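Local coordinates for protein putative antitoxin VapB45 (Mycobacterium tuberculosis, PDB 5AF3) that is possibly the antitoxin of a type II toxin-antitoxin system, with VapC45 as its cognate toxin, and carries a putative helix-turn-helix DNA-binding domain, at residues A[92-95]-A[96-100]; A[138-141]-A[142-146]. One frame throughout, in Å; residues are numbered along the deposited sequence.

Contact 1 of 2, residues A[92-95]-A[96-100]; sequences QRIR and PSLDW
Two successive i to i+4 backbone bonds, Leu98 N to Ile94 O at 3.1 Å and Asp99 N to Arg95 O at 2.8 Å, start the first turn of the helix, the second of them almost straight at 177°. Ile94 and Leu98 are both buried, and their side chains meet: Ile94 CG2 lies 4.0 Å from Leu98 CD1, and Ile94 CG1 comes nearly as close to Leu98 CG. A chi1 of -162° puts CG1 of Ile94 beside the carbonyl carbon, where it meets Leu98 CG. The turn opens helix 95-105 within a region assigned to a putative DNA-binding helix-turn-helix family, and it shows how a loop passes into a helix: Pro96, early in the helix, has no N-H to offer, and Pro96 CD sits 3.5 Å from Arg93 O. A water donates to Arg93 O at 2.7 Å and accepts from Ser97 OG, bridging the loop to the helix start. On the exposed side the extended Arg95 chain runs out past Asp99; Asp99 OD2 lies over one face of the Arg95 guanidinium, 4.4 Å from Arg95 NH1, with the guanidinium and carboxylate planes 78° apart. No N-H points at that oxygen, and the attraction is probably only electrostatic. Inward, Ile56 meets both Ile94 and Leu98, while Phe84 and Leu81 of helix 72-86 pack against Ile94 and Leu98 respectively.

Contact 2 of 2, residues A[138-141]-A[142-146]; sequences LVVR and GLIVP
Val140 meets Ile144 twice, through its side chain and through its carbonyl. Val140 CG1 presses against Ile144 CD1 at 3.5 Å, tighter than usual van der Waals contact, and Ile144 CG1 lies 3.4 Å from Val140 O. With chi1 at 72°, that CG1 stands between its own backbone N and carbonyl carbon, which brings it against Val140 O. This carbonyl oxygen is itself gripped by two donors: Ile144 N approaches nearly in line with the C=O, whereas Leu143 N, 3.0 Å from Val140 O, comes from above the carbonyl plane. Around Val139 O the bonds from Gly142 N and Leu143 N are both weak, while Gly142 N also reaches Leu138 O at 3.1 Å. The bonding weakens where helix 135-143 gives way to strand 144-147, which pairs antiparallel with strand 150-153 as a hairpin. A water bridges Arg141 O and Ile144 O, donating to the first at 2.6 Å and to the second at 2.7 Å. Further out, the Arg141 chain is bent, Leu138 CD2 lies over one face of its guanidinium, offset toward the rim, and its NH1 is held by a salt bridge to Asp137, one turn back. Helix 115-130 backs the inner side, Ala127 meeting Val140 and Trp124 meeting Ile144, while Lys154 hydrogen-bonds to Gly142 O.

Overall arrangement
Both contacts are helix ends, at opposite termini: 92-95 with 96-100 begins a helix, 138-141 with 142-146 finishes one and turns into a strand. Each is partly buried, with aliphatic side chains inward and arginine at the surface. A water links a backbone carbonyl to a serine hydroxyl in contact 1 and two backbone carbonyls in contact 2. The surface chemistry differs, for Arg95 has an acidic neighbour without a salt bridge and Arg141 has a true one. Helix bonds are straighter in contact 1 and more shared in contact 2. Their centres lie about 13 Å apart, and they touch directly: Val139 CG1 packs 3.5 Å from Ser97 OG and 3.9 Å from Ile94 CG1. Helix 115-130 lies against both.

Contact 1 of 2, residues A[92-95]-A[96-100]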
loop_
_atom_site.group_PDB
_atom_site.type_symbol
_atom_site.label_atom_id
_atom_site.label_comp_id
_atom_site.label_asym_id
_atom_site.label_seq_id
_atom_site.Cartn_x
_atom_site.Cartn_y
_atom_site.Cartn_z
ATOM N N GLN A 92 10.875 11.775 -17.495
ATOM C CA GLN A 92 10.363 12.371 -18.742
ATOM C C GLN A 92 11.334 12.266 -19.910
ATOM O O GLN A 92 10.915 12.322 -21.058
ATOM C CB GLN A 92 10.046 13.848 -18.525
ATOM C CG GLN A 92 8.799 14.080 -17.701
ATOM C CD GLN A 92 8.533 15.549 -17.547
ATOM O OE1 GLN A 92 8.187 16.236 -18.524
ATOM N NE2 GLN A 92 8.716 16.059 -16.326
ATOM N N ARG A 93 12.632 12.161 -19.633
ATOM C CA ARG A 93 13.611 12.081 -20.725
ATOM C C ARG A 93 14.463 10.808 -20.619
ATOM O O ARG A 93 15.652 10.789 -20.964
ATOM C CB ARG A 93 14.501 13.344 -20.766
ATOM C CG ARG A 93 13.735 14.651 -21.016
ATOM C CD ARG A 93 14.612 15.888 -20.810
ATOM N NE ARG A 93 13.884 17.141 -21.085
ATOM C CZ ARG A 93 13.841 17.772 -22.256
ATOM N NH1 ARG A 93 14.463 17.293 -23.328
ATOM N NH2 ARG A 93 13.146 18.893 -22.361
ATOM N N ILE A 94 13.833 9.741 -20.152
ATOM C CA ILE A 94 14.524 8.478 -19.920
ATOM C C ILE A 94 14.701 7.648 -21.201
ATOM O O ILE A 94 15.530 6.725 -21.221
ATOM C CB ILE A 94 13.785 7.633 -18.857
ATOM C CG1 ILE A 94 14.721 6.557 -18.300
ATOM C CG2 ILE A 94 12.415 7.072 -19.434
ATOM C CD1 ILE A 94 14.347 6.037 -16.927
ATOM N N ARG A 95 13.908 7.930 -22.234
ATOM C CA ARG A 95 13.919 7.039 -23.419
ATOM C C ARG A 95 15.316 6.782 -24.061
ATOM O O ARG A 95 15.660 5.638 -24.376
ATOM C CB ARG A 95 12.866 7.489 -24.436
ATOM C CG ARG A 95 12.684 6.548 -25.628
ATOM C CD ARG A 95 11.497 7.021 -26.453
ATOM N NE ARG A 95 11.271 6.221 -27.662
ATOM C CZ ARG A 95 11.590 6.597 -28.906
ATOM N NH1 ARG A 95 12.158 7.782 -29.141
ATOM N NH2 ARG A 95 11.331 5.782 -29.925
ATOM N N PRO A 96 16.165 7.821 -24.217
ATOM C CA PRO A 96 17.513 7.491 -24.752
ATOM C C PRO A 96 18.326 6.521 -23.923
ATOM O O PRO A 96 19.032 5.681 -24.477
ATOM C CB PRO A 96 18.195 8.862 -24.832
ATOM C CG PRO A 96 17.078 9.776 -25.011
ATOM C CD PRO A 96 16.022 9.274 -24.065
ATOM N N SER A 97 18.214 6.612 -22.594
ATOM C CA SER A 97 18.872 5.604 -21.734
ATOM C C SER A 97 18.330 4.207 -21.965
ATOM O O SER A 97 19.114 3.244 -21.952
ATOM C CB SER A 97 18.754 5.950 -20.222
ATOM O OG SER A 97 19.424 7.202 -19.912
ATOM N N LEU A 98 17.006 4.105 -22.093
ATOM C CA LEU A 98 16.372 2.807 -22.383
ATOM C C LEU A 98 16.837 2.247 -23.760
ATOM O O LEU A 98 17.253 1.097 -23.837
ATOM C CB LEU A 98 14.860 2.932 -22.296
ATOM C CG LEU A 98 14.308 3.432 -20.952
ATOM C CD1 LEU A 98 12.809 3.404 -20.992
ATOM C CD2 LEU A 98 14.805 2.575 -19.813
ATOM N N ASP A 99 16.826 3.082 -24.798
ATOM C CA ASP A 99 17.377 2.711 -26.128
ATOM C C ASP A 99 18.795 2.182 -25.997
ATOM O O ASP A 99 19.132 1.138 -26.548
ATOM C CB ASP A 99 17.348 3.900 -27.108
ATOM C CG ASP A 99 15.923 4.314 -27.531
ATOM O OD1 ASP A 99 14.961 3.522 -27.387
ATOM O OD2 ASP A 99 15.761 5.451 -28.028
ATOM N N TRP A 100 19.638 2.891 -25.242
ATOM C CA TRP A 100 21.018 2.463 -25.034
ATOM C C TRP A 100 21.087 1.115 -24.351
ATOM O O TRP A 100 21.805 0.235 -24.804
ATOM C CB TRP A 100 21.856 3.560 -24.276
ATOM C CG TRP A 100 23.246 3.119 -23.865
ATOM C CD1 TRP A 100 23.605 2.624 -22.657
ATOM C CD2 TRP A 100 24.444 3.117 -24.671
ATOM N NE1 TRP A 100 24.952 2.335 -22.641
ATOM C CE2 TRP A 100 25.483 2.602 -23.871
ATOM C CE3 TRP A 100 24.723 3.460 -25.994
ATOM C CZ2 TRP A 100 26.814 2.464 -24.333
ATOM C CZ3 TRP A 100 26.055 3.305 -26.465
ATOM C CH2 TRP A 100 27.064 2.827 -25.633
HETATM O O HOH W 1 17.878 9.197 -20.966
#

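Contact 2 of 2, residues A[138-141]-A[142-146]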
loop_
_atom_site.group_PDB
_atom_site.type_symbol
_atom_site.label_atom_id
_atom_site.label_comp_id
_atom_site.label_asym_id
_atom_site.label_seq_id
_atom_site.Cartn_x
_atom_site.Cartn_y
_atom_site.Cartn_z
ATOM N N LEU A 138 21.610 12.898 -15.692
ATOM C CA LEU A 138 20.707 12.997 -14.526
ATOM C C LEU A 138 19.918 11.716 -14.324
ATOM O O LEU A 138 19.758 11.285 -13.177
ATOM C CB LEU A 138 19.765 14.167 -14.637
ATOM C CG LEU A 138 20.473 15.528 -14.665
ATOM C CD1 LEU A 138 19.383 16.565 -15.035
ATOM C CD2 LEU A 138 21.234 15.875 -13.393
ATOM N N VAL A 139 19.437 11.127 -15.419
ATOM C CA VAL A 139 18.814 9.764 -15.335
ATOM C C VAL A 139 19.786 8.802 -14.651
ATOM O O VAL A 139 19.471 8.140 -13.626
ATOM C CB VAL A 139 18.401 9.241 -16.753
ATOM C CG1 VAL A 139 18.047 7.715 -16.722
ATOM C CG2 VAL A 139 17.250 10.039 -17.300
ATOM N N VAL A 140 21.005 8.723 -15.195
ATOM C CA VAL A 140 21.957 7.712 -14.756
ATOM C C VAL A 140 22.421 7.959 -13.294
ATOM O O VAL A 140 22.611 7.003 -12.532
ATOM C CB VAL A 140 23.145 7.594 -15.735
ATOM C CG1 VAL A 140 24.242 6.711 -15.183
ATOM C CG2 VAL A 140 22.640 7.085 -17.062
ATOM N N ARG A 141 22.608 9.236 -12.927
ATOM C CA ARG A 141 22.929 9.595 -11.540
ATOM C C ARG A 141 21.826 9.219 -10.562
ATOM O O ARG A 141 22.109 8.941 -9.392
ATOM C CB ARG A 141 23.275 11.091 -11.420
ATOM C CG ARG A 141 24.758 11.354 -11.760
ATOM C CD ARG A 141 25.052 12.789 -12.218
ATOM N NE ARG A 141 24.303 13.838 -11.500
ATOM C CZ ARG A 141 24.477 15.155 -11.680
ATOM N NH1 ARG A 141 25.368 15.614 -12.559
ATOM N NH2 ARG A 141 23.749 16.028 -10.980
ATOM N N GLY A 142 20.600 9.165 -11.050
ATOM C CA GLY A 142 19.461 8.735 -10.226
ATOM C C GLY A 142 19.519 7.238 -9.917
ATOM O O GLY A 142 18.974 6.775 -8.906
ATOM N N LEU A 143 20.180 6.477 -10.793
ATOM C CA LEU A 143 20.216 5.017 -10.702
ATOM C C LEU A 143 21.425 4.382 -10.045
ATOM O O LEU A 143 21.305 3.314 -9.418
ATOM C CB LEU A 143 20.051 4.428 -12.140
ATOM C CG LEU A 143 18.704 4.677 -12.792
ATOM C CD1 LEU A 143 18.726 4.312 -14.276
ATOM C CD2 LEU A 143 17.642 3.862 -12.042
ATOM N N ILE A 144 22.606 5.004 -10.168
ATOM C CA ILE A 144 23.836 4.303 -9.841
ATOM C C ILE A 144 24.723 5.106 -8.887
ATOM O O ILE A 144 24.591 6.342 -8.797
ATOM C CB ILE A 144 24.635 3.889 -11.123
ATOM C CG1 ILE A 144 25.270 5.096 -11.794
ATOM C CG2 ILE A 144 23.747 3.103 -12.106
ATOM C CD1 ILE A 144 26.149 4.756 -13.012
ATOM N N VAL A 145 25.567 4.398 -8.152
ATOM C CA VAL A 145 26.517 5.031 -7.223
ATOM C C VAL A 145 27.798 4.245 -7.243
ATOM O O VAL A 145 27.765 3.051 -7.591
ATOM C CB VAL A 145 25.977 5.080 -5.776
ATOM C CG1 VAL A 145 24.871 6.098 -5.685
ATOM C CG2 VAL A 145 25.498 3.718 -5.323
ATOM N N PRO A 146 28.932 4.907 -6.898
ATOM C CA PRO A 146 30.207 4.194 -6.661
ATOM C C PRO A 146 30.137 3.237 -5.472
ATOM O O PRO A 146 29.604 3.580 -4.414
ATOM C CB PRO A 146 31.200 5.317 -6.356
ATOM C CG PRO A 146 30.575 6.572 -6.860
ATOM C CD PRO A 146 29.082 6.376 -6.771
HETATM O O HOH W 2 24.348 8.890 -8.099
#